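Local coordinates for protein MS5a (Brassica napus, PDB 6L77) that is of uncertain biochemical function but is related to meiosis, has cystatin-like folds and enhances papain activity in a non-canonical way, at residues 78-83 / 222-227; 187-192 / 205-210; 51-56 / 70-75. All coordinates share one frame; numbering follows the deposited sequence.

Contact 1: residues 78-83 / 222-227; sequences LGQIDF and LGESQL
Ile81 meets Gly223 where strands 82-88 and 219-227 start to pair, the seam through which the first four strands of the antiparallel cystatin-like sheet are joined to those that come later in the chain. It illustrates how a side chain can stand in for the backbone where a strand pairing frays. In this seam Asp82 and Leu222 form a regular non-hydrogen-bonded pair, and the ladder runs on through a backbone bond between Phe83 and Leu221. In the other direction it is half kept. Gly223 N donates to Ile81 O at 2.9 Å, reaching it from 37° above the carbonyl plane, yet Ile81 N stands 3.7 Å from Gly223 O. The acceptor left over is claimed by Gln80, whose NE2 lies 2.9 Å from Gly223 O in a rather bent bond with an angle of 140° at the hydrogen. Gln80 manages this because CG lies between its backbone N and carbonyl carbon (chi1 76°) and the chain then runs out extended, placing the amide alongside Glu224, with which it points the same way.

Ile81 O has further company: the CA of Leu222 approaches it at 3.5 Å in a CH...O contact. The carboxylate of Asp82 finds its charged partner in Arg76, whose NE forms a salt bridge with OD1. On the opposite side of the pairing, Ile81 lies against the backbone of Gly223, where no side chain intervenes, and packs on Ile145, Ser146 and Asn149 of helix 138-150. Leu222 and Asp82 run side by side, and the CD1 methyl of Leu222 rests 3.8 Å from Asp82 CG.

Contact 2: residues 187-192 / 205-210; sequences LVYIRY and IAIVRR
The Tyr192 ring turns an edge to Ala206, whose CB lies near the ring plane, 4.1 Å from CE1, while His204, just before segment 205-210, stacks on the ring. Tyr189 meets Ile207 at a slant: CD2 comes within 3.7 Å of Ile207 CG1, and CE2 within 4.0 Å of Ile207 CG2. The third flat group, the Arg209 guanidinium, has Leu187 CD1 near it in an oblique approach, though the closer touch is between that methyl and Arg209 CB, at 3.7 Å.

The backbones between them form an antiparallel beta ladder, in which segments 187-192 and 205-210 run at 164° to each other. Val188 and Val208 exchange two backbone hydrogen bonds, Val188 N lying 2.8 Å from Val208 O, and Ile190 and Ala206 do the same. The face bearing these four residues is turned to helix 138-150, where Ala206 and Val208 touch Ser146. On the other face, Arg191 bends at chi2 (76°) and lays its CD across Ile205 CG1 at about a right angle.

Both arginines therefore pack through their methylenes. Arg191 NH2 turns back to Asp193, two residues on in its own strand, in a salt bridge, whereas Arg209 reaches out of the hairpin to Asp104 and the carbonyls of Lys106 and Asp107. The chemistry implies a division of labour: backbone bonds and hydrocarbon join the strands, while partners outside the two segments probably fix the charged ends.

Contact 3: residues 51-56 / 70-75; sequences SYNITL and ETNVDQ
Tyr52 and Val73 exchange two backbone hydrogen bonds, and Ile54 and Thr71 exchange two more, among them a nearly straight bond from Ile54 N to Thr71 O at 2.8 Å. Segments 51-56 and 70-75 approach to 4.7 Å between axes and run at 170° to each other, an ordinary antiparallel pairing. CA-H groups of Ser51, Asn72 and Glu70 also approach the carbonyls of Val73, Tyr52 and Ile54, respectively.

At one end a water carries the pairing further: it lies in the plane of the Tyr52 ring, 2.8 Å from OH, and accepts from Gln75 NE2, also at 2.8 Å. Gln75 runs out extended with CG opposite its backbone N (chi1 170°), which carries NE2 to the ring edge near CE1, the amide standing at 82° to the ring. Tyr17 and Arg152 hold its OE1 and the carbonyl of Pro49 takes NE2, which fixes the rotation of the amide. At the other end Leu56 CD2 presses to 3.4 Å from Thr71 OG1, a buried hydroxyl with no hydrogen-bonding partner. Tyr52 and Ile54 carry this face onto Val13, Val14 and Tyr17. The hairpin is thus part of an antiparallel sheet packed against helix 12-29, the arrangement of the cystatin-like fold.

In the fold
Along the chain contact 3 comes first, and contact 1 then spans the stretch in which contact 2 closes its own hairpin. All three belong to one antiparallel sheet. Contacts 1 and 2 are neighbours, centres about 10 Å apart, because strands 201-212 and 219-227 lie side by side; Leu222 O and Arg209 N, 2.7 Å apart, probably form a hydrogen bond. Contact 3 is about 19 Å from contact 1, centre to centre, and touches it where Phe83 packs on strand 65-75. Contacts 2 and 3, about 23 Å apart between centres, do not meet. Two local hairpins thus flank a long-range seam that joins what are probably two cystatin-like halves into one continuous sheet.

Contact 1: residues 78-83 / 222-227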
loop_
_atom_site.group_PDB
_atom_site.type_symbol
_atom_site.label_atom_id
_atom_site.label_comp_id
_atom_site.label_asym_id
_atom_site.label_seq_id
_atom_site.Cartn_x
_atom_site.Cartn_y
_atom_site.Cartn_z
ATOM N N LEU A 78 12.418 -5.704 6.556
ATOM C CA LEU A 78 11.777 -6.987 6.295
ATOM C C LEU A 78 10.664 -7.305 7.284
ATOM O O LEU A 78 9.950 -8.288 7.083
ATOM C CB LEU A 78 12.803 -8.134 6.345
ATOM C CG LEU A 78 13.811 -8.378 5.224
ATOM C CD1 LEU A 78 13.414 -7.736 3.897
ATOM C CD2 LEU A 78 15.188 -7.933 5.666
ATOM N N GLY A 79 10.506 -6.514 8.344
ATOM C CA GLY A 79 9.596 -6.869 9.420
ATOM C C GLY A 79 8.436 -5.917 9.603
ATOM O O GLY A 79 7.622 -6.081 10.514
ATOM N N GLN A 80 8.364 -4.906 8.747
ATOM C CA GLN A 80 7.279 -3.938 8.749
ATOM C C GLN A 80 7.348 -3.217 7.417
ATOM O O GLN A 80 8.361 -3.287 6.715
ATOM C CB GLN A 80 7.405 -2.939 9.906
ATOM C CG GLN A 80 8.466 -1.892 9.648
ATOM C CD GLN A 80 8.699 -0.977 10.821
ATOM O OE1 GLN A 80 9.561 -1.237 11.659
ATOM N NE2 GLN A 80 7.940 0.110 10.887
ATOM N N ILE A 81 6.264 -2.519 7.072
ATOM C CA ILE A 81 6.268 -1.735 5.838
ATOM C C ILE A 81 7.285 -0.604 5.955
ATOM O O ILE A 81 7.220 0.211 6.879
ATOM C CB ILE A 81 4.873 -1.188 5.536
ATOM C CG1 ILE A 81 3.919 -2.324 5.178
ATOM C CG2 ILE A 81 4.956 -0.197 4.389
ATOM C CD1 ILE A 81 2.532 -1.833 4.783
ATOM N N ASP A 82 8.233 -0.548 5.015
ATOM C CA ASP A 82 9.193 0.562 4.969
ATOM C C ASP A 82 9.869 0.510 3.589
ATOM O O ASP A 82 10.885 -0.162 3.423
ATOM C CB ASP A 82 10.204 0.460 6.098
ATOM C CG ASP A 82 11.083 1.685 6.205
ATOM O OD1 ASP A 82 10.958 2.595 5.352
ATOM O OD2 ASP A 82 11.895 1.741 7.154
ATOM N N PHE A 83 9.285 1.206 2.610
ATOM C CA PHE A 83 9.850 1.147 1.263
ATOM C C PHE A 83 9.397 2.353 0.452
ATOM O O PHE A 83 8.436 3.030 0.810
ATOM C CB PHE A 83 9.457 -0.151 0.548
ATOM C CG PHE A 83 7.967 -0.287 0.284
ATOM C CD1 PHE A 83 7.380 0.312 -0.817
ATOM C CD2 PHE A 83 7.173 -1.043 1.131
ATOM C CE1 PHE A 83 6.021 0.172 -1.057
ATOM C CE2 PHE A 83 5.817 -1.187 0.898
ATOM C CZ PHE A 83 5.245 -0.577 -0.193
ATOM N N LEU A 222 5.322 3.800 5.063
ATOM C CA LEU A 222 5.879 3.426 6.356
ATOM C C LEU A 222 4.733 2.927 7.218
ATOM O O LEU A 222 3.738 3.634 7.390
ATOM C CB LEU A 222 6.580 4.608 7.024
ATOM C CG LEU A 222 7.167 4.280 8.391
ATOM C CD1 LEU A 222 8.282 3.264 8.241
ATOM C CD2 LEU A 222 7.683 5.544 9.078
ATOM N N GLY A 223 4.865 1.725 7.769
ATOM C CA GLY A 223 3.750 1.111 8.458
ATOM C C GLY A 223 4.184 0.276 9.648
ATOM O O GLY A 223 5.332 -0.174 9.751
ATOM N N GLU A 224 3.217 0.057 10.537
ATOM C CA GLU A 224 3.373 -0.799 11.703
ATOM C C GLU A 224 2.074 -1.557 11.931
ATOM O O GLU A 224 0.992 -1.066 11.600
ATOM C CB GLU A 224 3.726 0.014 12.952
ATOM C CG GLU A 224 5.126 0.600 12.908
ATOM C CD GLU A 224 5.481 1.388 14.155
ATOM O OE1 GLU A 224 4.560 1.752 14.927
ATOM O OE2 GLU A 224 6.689 1.642 14.358
ATOM N N SER A 225 2.190 -2.754 12.500
ATOM C CA SER A 225 1.045 -3.612 12.760
ATOM C C SER A 225 0.941 -3.940 14.241
ATOM O O SER A 225 1.941 -3.951 14.967
ATOM C CB SER A 225 1.136 -4.915 11.962
ATOM O OG SER A 225 0.921 -4.662 10.591
ATOM N N GLN A 226 -0.284 -4.223 14.677
ATOM C CA GLN A 226 -0.540 -4.578 16.063
ATOM C C GLN A 226 -1.729 -5.529 16.113
ATOM O O GLN A 226 -2.545 -5.576 15.192
ATOM C CB GLN A 226 -0.795 -3.329 16.915
ATOM C CG GLN A 226 -2.010 -2.533 16.456
ATOM C CD GLN A 226 -2.189 -1.232 17.212
ATOM O OE1 GLN A 226 -3.012 -1.142 18.123
ATOM N NE2 GLN A 226 -1.429 -0.209 16.825
ATOM N N LEU A 227 -1.813 -6.301 17.190
ATOM C CA LEU A 227 -2.957 -7.168 17.427
ATOM C C LEU A 227 -3.941 -6.492 18.377
ATOM O O LEU A 227 -3.548 -5.731 19.265
ATOM C CB LEU A 227 -2.527 -8.517 18.012
ATOM C CG LEU A 227 -1.640 -9.422 17.157
ATOM C CD1 LEU A 227 -1.388 -10.729 17.875
ATOM C CD2 LEU A 227 -2.280 -9.670 15.813
#

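Contact 2: residues 187-192 / 205-210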
loop_
_atom_site.group_PDB
_atom_site.type_symbol
_atom_site.label_atom_id
_atom_site.label_comp_id
_atom_site.label_asym_id
_atom_site.label_seq_id
_atom_site.Cartn_x
_atom_site.Cartn_y
_atom_site.Cartn_z
ATOM N N LEU A 187 -2.601 9.087 6.060
ATOM C CA LEU A 187 -2.325 8.167 7.155
ATOM C C LEU A 187 -3.536 7.247 7.265
ATOM O O LEU A 187 -4.657 7.722 7.471
ATOM C CB LEU A 187 -2.077 8.947 8.451
ATOM C CG LEU A 187 -1.586 8.253 9.712
ATOM C CD1 LEU A 187 -0.241 7.625 9.479
ATOM C CD2 LEU A 187 -1.492 9.254 10.850
ATOM N N VAL A 188 -3.324 5.939 7.094
ATOM C CA VAL A 188 -4.420 4.982 6.956
ATOM C C VAL A 188 -4.425 4.042 8.154
ATOM O O VAL A 188 -3.399 3.431 8.473
ATOM C CB VAL A 188 -4.308 4.182 5.646
ATOM C CG1 VAL A 188 -5.586 3.395 5.423
ATOM C CG2 VAL A 188 -4.029 5.111 4.471
ATOM N N TYR A 189 -5.585 3.904 8.796
ATOM C CA TYR A 189 -5.796 2.959 9.889
ATOM C C TYR A 189 -6.767 1.896 9.401
ATOM O O TYR A 189 -7.887 2.224 8.993
ATOM C CB TYR A 189 -6.377 3.651 11.125
ATOM C CG TYR A 189 -5.585 4.836 11.633
ATOM C CD1 TYR A 189 -5.784 6.110 11.107
ATOM C CD2 TYR A 189 -4.659 4.690 12.665
ATOM C CE1 TYR A 189 -5.080 7.202 11.591
ATOM C CE2 TYR A 189 -3.946 5.774 13.146
ATOM C CZ TYR A 189 -4.166 7.027 12.609
ATOM O OH TYR A 189 -3.466 8.103 13.096
ATOM N N ILE A 190 -6.357 0.634 9.456
ATOM C CA ILE A 190 -7.161 -0.456 8.920
ATOM C C ILE A 190 -7.387 -1.476 10.019
ATOM O O ILE A 190 -6.429 -2.064 10.532
ATOM C CB ILE A 190 -6.499 -1.117 7.703
ATOM C CG1 ILE A 190 -6.156 -0.045 6.665
ATOM C CG2 ILE A 190 -7.441 -2.198 7.132
ATOM C CD1 ILE A 190 -5.387 -0.555 5.447
ATOM N N ARG A 191 -8.649 -1.692 10.368
ATOM C CA ARG A 191 -9.047 -2.723 11.313
ATOM C C ARG A 191 -9.559 -3.912 10.508
ATOM O O ARG A 191 -10.515 -3.769 9.737
ATOM C CB ARG A 191 -10.117 -2.181 12.263
ATOM C CG ARG A 191 -10.795 -3.227 13.140
ATOM C CD ARG A 191 -9.927 -3.697 14.302
ATOM N NE ARG A 191 -10.675 -4.670 15.090
ATOM C CZ ARG A 191 -10.794 -5.957 14.777
ATOM N NH1 ARG A 191 -11.523 -6.757 15.537
ATOM N NH2 ARG A 191 -10.182 -6.448 13.707
ATOM N N TYR A 192 -8.917 -5.076 10.662
ATOM C CA TYR A 192 -9.326 -6.220 9.856
ATOM C C TYR A 192 -9.185 -7.514 10.643
ATOM O O TYR A 192 -8.372 -7.615 11.568
ATOM C CB TYR A 192 -8.532 -6.289 8.543
ATOM C CG TYR A 192 -7.041 -6.574 8.677
ATOM C CD1 TYR A 192 -6.135 -5.554 8.965
ATOM C CD2 TYR A 192 -6.538 -7.857 8.478
ATOM C CE1 TYR A 192 -4.760 -5.811 9.060
ATOM C CE2 TYR A 192 -5.177 -8.123 8.577
ATOM C CZ TYR A 192 -4.290 -7.094 8.862
ATOM O OH TYR A 192 -2.932 -7.362 8.966
ATOM N N ILE A 205 -4.893 -4.604 13.553
ATOM C CA ILE A 205 -4.905 -3.209 13.122
ATOM C C ILE A 205 -3.591 -2.932 12.404
ATOM O O ILE A 205 -2.521 -3.280 12.914
ATOM C CB ILE A 205 -5.084 -2.237 14.306
ATOM C CG1 ILE A 205 -6.490 -2.370 14.902
ATOM C CG2 ILE A 205 -4.806 -0.798 13.875
ATOM C CD1 ILE A 205 -6.689 -1.602 16.204
ATOM N N ALA A 206 -3.674 -2.317 11.223
ATOM C CA ALA A 206 -2.503 -1.827 10.507
ATOM C C ALA A 206 -2.553 -0.307 10.451
ATOM O O ALA A 206 -3.628 0.286 10.303
ATOM C CB ALA A 206 -2.428 -2.405 9.089
ATOM N N ILE A 207 -1.393 0.325 10.585
ATOM C CA ILE A 207 -1.269 1.775 10.476
ATOM C C ILE A 207 -0.205 2.050 9.426
ATOM O O ILE A 207 0.924 1.570 9.552
ATOM C CB ILE A 207 -0.892 2.423 11.820
ATOM C CG1 ILE A 207 -1.960 2.112 12.875
ATOM C CG2 ILE A 207 -0.729 3.929 11.652
ATOM C CD1 ILE A 207 -1.626 2.619 14.270
ATOM N N VAL A 208 -0.561 2.793 8.375
ATOM C CA VAL A 208 0.352 3.007 7.250
ATOM C C VAL A 208 0.333 4.475 6.853
ATOM O O VAL A 208 -0.736 5.028 6.572
ATOM C CB VAL A 208 -0.020 2.148 6.026
ATOM C CG1 VAL A 208 0.981 2.419 4.896
ATOM C CG2 VAL A 208 -0.048 0.672 6.374
ATOM N N ARG A 209 1.507 5.102 6.806
ATOM C CA ARG A 209 1.620 6.450 6.268
ATOM C C ARG A 209 2.123 6.388 4.830
ATOM O O ARG A 209 3.177 5.802 4.556
ATOM C CB ARG A 209 2.552 7.328 7.101
ATOM C CG ARG A 209 2.546 8.767 6.592
ATOM C CD ARG A 209 3.557 9.646 7.309
ATOM N NE ARG A 209 3.226 9.826 8.715
ATOM C CZ ARG A 209 3.916 9.306 9.727
ATOM N NH1 ARG A 209 5.004 8.573 9.501
ATOM N NH2 ARG A 209 3.526 9.539 10.976
ATOM N N ARG A 210 1.368 6.991 3.920
ATOM C CA ARG A 210 1.802 7.215 2.550
ATOM C C ARG A 210 2.251 8.665 2.414
ATOM O O ARG A 210 1.461 9.590 2.635
ATOM C CB ARG A 210 0.676 6.926 1.553
ATOM C CG ARG A 210 1.101 7.135 0.089
ATOM C CD ARG A 210 -0.050 7.740 -0.734
ATOM N NE ARG A 210 -1.161 6.801 -0.886
ATOM C CZ ARG A 210 -2.420 7.152 -1.150
ATOM N NH1 ARG A 210 -2.746 8.433 -1.280
ATOM N NH2 ARG A 210 -3.353 6.214 -1.284
#

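Contact 3: residues 51-56 / 70-75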
loop_
_atom_site.group_PDB
_atom_site.type_symbol
_atom_site.label_atom_id
_atom_site.label_comp_id
_atom_site.label_asym_id
_atom_site.label_seq_id
_atom_site.Cartn_x
_atom_site.Cartn_y
_atom_site.Cartn_z
ATOM N N SER A 51 16.798 -3.304 -3.055
ATOM C CA SER A 51 16.176 -2.743 -4.240
ATOM C C SER A 51 15.654 -3.857 -5.130
ATOM O O SER A 51 16.315 -4.880 -5.320
ATOM C CB SER A 51 17.143 -1.858 -5.023
ATOM O OG SER A 51 18.150 -2.632 -5.620
ATOM N N TYR A 52 14.473 -3.621 -5.690
ATOM C CA TYR A 52 13.834 -4.499 -6.656
ATOM C C TYR A 52 13.603 -3.699 -7.926
ATOM O O TYR A 52 13.056 -2.598 -7.870
ATOM C CB TYR A 52 12.490 -5.034 -6.142
ATOM C CG TYR A 52 12.614 -6.113 -5.094
ATOM C CD1 TYR A 52 12.741 -5.789 -3.748
ATOM C CD2 TYR A 52 12.618 -7.458 -5.452
ATOM C CE1 TYR A 52 12.860 -6.780 -2.786
ATOM C CE2 TYR A 52 12.736 -8.456 -4.499
ATOM C CZ TYR A 52 12.854 -8.111 -3.171
ATOM O OH TYR A 52 12.973 -9.105 -2.236
ATOM N N ASN A 53 14.058 -4.226 -9.047
ATOM C CA ASN A 53 13.748 -3.681 -10.367
ATOM C C ASN A 53 12.943 -4.764 -11.056
ATOM O O ASN A 53 13.493 -5.804 -11.426
ATOM C CB ASN A 53 15.023 -3.327 -11.132
ATOM C CG ASN A 53 14.770 -2.969 -12.603
ATOM O OD1 ASN A 53 13.646 -2.676 -13.016
ATOM N ND2 ASN A 53 15.830 -3.001 -13.400
ATOM N N ILE A 54 11.638 -4.534 -11.192
ATOM C CA ILE A 54 10.688 -5.560 -11.602
ATOM C C ILE A 54 10.172 -5.204 -12.988
ATOM O O ILE A 54 9.735 -4.069 -13.225
ATOM C CB ILE A 54 9.517 -5.667 -10.610
ATOM C CG1 ILE A 54 10.033 -5.961 -9.210
ATOM C CG2 ILE A 54 8.499 -6.725 -11.073
ATOM C CD1 ILE A 54 8.969 -5.680 -8.119
ATOM N N THR A 55 10.216 -6.172 -13.892
ATOM C CA THR A 55 9.613 -6.048 -15.209
ATOM C C THR A 55 8.353 -6.900 -15.215
ATOM O O THR A 55 8.417 -8.116 -15.000
ATOM C CB THR A 55 10.588 -6.499 -16.297
ATOM O OG1 THR A 55 11.794 -5.728 -16.203
ATOM C CG2 THR A 55 9.957 -6.330 -17.687
ATOM N N LEU A 56 7.207 -6.269 -15.433
ATOM C CA LEU A 56 5.941 -6.981 -15.360
ATOM C C LEU A 56 5.121 -6.681 -16.604
ATOM O O LEU A 56 5.380 -5.713 -17.322
ATOM C CB LEU A 56 5.150 -6.589 -14.106
ATOM C CG LEU A 56 4.890 -5.084 -13.987
ATOM C CD1 LEU A 56 3.412 -4.821 -13.831
ATOM C CD2 LEU A 56 5.680 -4.434 -12.844
ATOM N N GLU A 70 7.688 -1.321 -15.954
ATOM C CA GLU A 70 8.827 -1.371 -15.037
ATOM C C GLU A 70 8.438 -0.746 -13.699
ATOM O O GLU A 70 7.806 0.315 -13.671
ATOM C CB GLU A 70 10.022 -0.640 -15.650
ATOM C CG GLU A 70 11.218 -0.493 -14.749
ATOM C CD GLU A 70 12.392 0.131 -15.479
ATOM O OE1 GLU A 70 12.160 0.836 -16.483
ATOM O OE2 GLU A 70 13.544 -0.093 -15.058
ATOM N N THR A 71 8.777 -1.419 -12.597
ATOM C CA THR A 71 8.582 -0.883 -11.247
ATOM C C THR A 71 9.900 -1.002 -10.497
ATOM O O THR A 71 10.514 -2.072 -10.512
ATOM C CB THR A 71 7.481 -1.652 -10.474
ATOM O OG1 THR A 71 6.207 -1.498 -11.126
ATOM C CG2 THR A 71 7.348 -1.123 -9.055
ATOM N N ASN A 72 10.336 0.079 -9.842
ATOM C CA ASN A 72 11.535 0.054 -8.999
ATOM C C ASN A 72 11.148 0.432 -7.573
ATOM O O ASN A 72 10.502 1.463 -7.358
ATOM C CB ASN A 72 12.610 1.024 -9.500
ATOM C CG ASN A 72 13.284 0.555 -10.783
ATOM O OD1 ASN A 72 12.833 -0.387 -11.447
ATOM N ND2 ASN A 72 14.363 1.227 -11.144
ATOM N N VAL A 73 11.546 -0.394 -6.607
ATOM C CA VAL A 73 11.238 -0.180 -5.192
ATOM C C VAL A 73 12.518 -0.351 -4.394
ATOM O O VAL A 73 13.246 -1.330 -4.599
ATOM C CB VAL A 73 10.164 -1.158 -4.671
ATOM C CG1 VAL A 73 10.120 -1.144 -3.126
ATOM C CG2 VAL A 73 8.792 -0.808 -5.235
ATOM N N ASP A 74 12.800 0.599 -3.497
ATOM C CA ASP A 74 13.851 0.442 -2.494
ATOM C C ASP A 74 13.208 0.048 -1.173
ATOM O O ASP A 74 12.257 0.693 -0.729
ATOM C CB ASP A 74 14.656 1.728 -2.314
ATOM C CG ASP A 74 15.643 1.965 -3.447
ATOM O OD1 ASP A 74 15.782 1.092 -4.324
ATOM O OD2 ASP A 74 16.275 3.037 -3.459
ATOM N N GLN A 75 13.734 -0.998 -0.546
ATOM C CA GLN A 75 13.136 -1.600 0.636
ATOM C C GLN A 75 14.080 -1.429 1.813
ATOM O O GLN A 75 15.281 -1.688 1.690
ATOM C CB GLN A 75 12.846 -3.086 0.384
ATOM C CG GLN A 75 12.437 -3.899 1.602
ATOM C CD GLN A 75 12.097 -5.345 1.228
ATOM O OE1 GLN A 75 10.928 -5.706 1.096
ATOM N NE2 GLN A 75 13.121 -6.169 1.048
HETATM O O HOH W 1 12.586 -8.835 0.492
#